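Local coordinates for Alpha/beta hydrolase fold protein (Nakamurella multipartita, PDB 4Y7D), which probably acts as a hydrolase of the alpha/beta hydrolase fold, its natural substrate not being established, at residues A[53-58]-A[279-284]. Numbering follows the deposited sequence.
Sequences ARFLVA and LAFWVH
Phe55, on the last turns of helix 46-58, faces Trp282 of the short helix 280-283 with their CA atoms 8.8 Å apart, so the backbones stay well separated and aromatic side chains bridge the gap. Phe281 brings its ring edge to the face of Phe55 in an offset edge-to-face pair, planes at 82° and centroids 5.4 Å apart; the closest atoms are Phe281 CE2 and Phe55 CZ, at 3.6 Å. The Phe281 ring reaches this position because chi1 (175°) sets CG opposite the backbone N; its CD2 also lies over the centre of the Trp282 indole. Trp282 approaches Phe55 obliquely, its NE1 3.8 Å from Phe55 CD1. That N-H is spent on Met52 O, just before residues 53-58, which ties the indole to helix 46-58 and helps fix its rotation. Were Phe55 replaced by alanine, the Phe281 edge would probably lose the aromatic face it packs on, and a gap would be likely to open beside the indole. Phe202 stacks on Trp282, and helix 288-299 packs on Phe55 and Phe281. Between the two segments the attraction is thus dispersive and aromatic, joining a helix of the hydrolase core to the short helix that follows strand 269-273; the directional polar link, Trp282 NE1 to Met52 O, lies just beside it.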
# COMPACT_ATOMS: atom_id res chain seq x y z
N ALA A 53 2.81 -5.29 6.26
CA ALA A 53 2.58 -6.72 6.51
C ALA A 53 2.77 -7.12 7.95
O ALA A 53 2.38 -8.25 8.31
CB ALA A 53 3.50 -7.57 5.67
N ARG A 54 3.39 -6.29 8.79
CA ARG A 54 3.69 -6.80 10.14
C ARG A 54 2.47 -7.33 10.89
O ARG A 54 2.57 -8.36 11.60
CB ARG A 54 4.38 -5.78 11.05
CG ARG A 54 5.84 -5.53 10.73
CD ARG A 54 6.47 -4.68 11.85
NE ARG A 54 7.85 -4.47 11.48
CZ ARG A 54 8.32 -3.40 10.82
NH1 ARG A 54 7.54 -2.35 10.54
NH2 ARG A 54 9.62 -3.35 10.51
N PHE A 55 1.35 -6.64 10.80
CA PHE A 55 0.17 -7.12 11.55
C PHE A 55 -0.29 -8.52 11.07
O PHE A 55 -0.83 -9.30 11.85
CB PHE A 55 -0.98 -6.09 11.50
CG PHE A 55 -1.81 -6.14 10.24
CD1 PHE A 55 -1.39 -5.49 9.07
CD2 PHE A 55 -3.05 -6.79 10.22
CE1 PHE A 55 -2.16 -5.52 7.92
CE2 PHE A 55 -3.82 -6.80 9.08
CZ PHE A 55 -3.37 -6.16 7.92
N LEU A 56 -0.08 -8.83 9.79
CA LEU A 56 -0.48 -10.11 9.23
C LEU A 56 0.38 -11.23 9.79
O LEU A 56 -0.13 -12.28 10.23
CB LEU A 56 -0.35 -10.06 7.70
CG LEU A 56 -1.36 -9.18 6.96
CD1 LEU A 56 -1.00 -9.11 5.48
CD2 LEU A 56 -2.80 -9.62 7.09
N VAL A 57 1.67 -10.98 9.84
CA VAL A 57 2.61 -11.98 10.36
C VAL A 57 2.26 -12.27 11.82
O VAL A 57 2.20 -13.45 12.28
CB VAL A 57 4.05 -11.48 10.18
CG1 VAL A 57 5.00 -12.41 10.94
CG2 VAL A 57 4.43 -11.34 8.68
N ALA A 58 1.94 -11.20 12.55
CA ALA A 58 1.56 -11.36 13.94
C ALA A 58 0.25 -12.15 14.13
O ALA A 58 0.03 -12.80 15.15
CB ALA A 58 1.46 -9.97 14.58
N LEU A 279 -2.79 7.05 6.60
CA LEU A 279 -2.19 5.95 7.36
C LEU A 279 -3.18 5.33 8.37
O LEU A 279 -2.81 4.45 9.16
CB LEU A 279 -0.97 6.44 8.16
CG LEU A 279 0.33 6.68 7.36
CD1 LEU A 279 0.23 7.83 6.40
CD2 LEU A 279 1.50 6.90 8.32
N ALA A 280 -4.42 5.77 8.35
CA ALA A 280 -5.39 5.34 9.37
C ALA A 280 -5.49 3.85 9.70
O ALA A 280 -5.65 3.48 10.85
CB ALA A 280 -6.77 5.87 9.00
N PHE A 281 -5.44 2.99 8.69
CA PHE A 281 -5.66 1.55 8.91
C PHE A 281 -4.59 1.02 9.90
O PHE A 281 -4.86 0.06 10.59
CB PHE A 281 -5.61 0.84 7.56
CG PHE A 281 -5.70 -0.66 7.61
CD1 PHE A 281 -6.86 -1.30 7.92
CD2 PHE A 281 -4.60 -1.45 7.26
CE1 PHE A 281 -6.94 -2.68 7.86
CE2 PHE A 281 -4.67 -2.84 7.25
CZ PHE A 281 -5.86 -3.45 7.54
N TRP A 282 -3.40 1.64 9.94
CA TRP A 282 -2.36 1.27 10.86
C TRP A 282 -2.23 2.15 12.08
O TRP A 282 -1.80 1.64 13.12
CB TRP A 282 -0.98 1.19 10.17
CG TRP A 282 -0.92 0.08 9.14
CD1 TRP A 282 -0.50 -1.23 9.34
CD2 TRP A 282 -1.27 0.17 7.76
NE1 TRP A 282 -0.56 -1.93 8.17
CE2 TRP A 282 -1.03 -1.11 7.18
CE3 TRP A 282 -1.75 1.20 6.94
CZ2 TRP A 282 -1.31 -1.38 5.86
CZ3 TRP A 282 -2.00 0.93 5.61
CH2 TRP A 282 -1.77 -0.36 5.08
N VAL A 283 -2.57 3.42 11.98
CA VAL A 283 -2.29 4.34 13.09
C VAL A 283 -3.50 5.01 13.77
O VAL A 283 -3.33 5.68 14.78
CB VAL A 283 -1.25 5.42 12.68
CG1 VAL A 283 -0.02 4.75 12.08
CG2 VAL A 283 -1.85 6.50 11.78
N HIS A 284 -4.70 4.81 13.25
CA HIS A 284 -5.90 5.47 13.82
C HIS A 284 -6.22 4.78 15.14
O HIS A 284 -6.01 3.56 15.26
CB HIS A 284 -7.05 5.37 12.82
CG HIS A 284 -8.30 6.08 13.22
ND1 HIS A 284 -9.17 5.55 14.15
CD2 HIS A 284 -8.82 7.27 12.86
CE1 HIS A 284 -10.18 6.38 14.34
NE2 HIS A 284 -9.99 7.43 13.57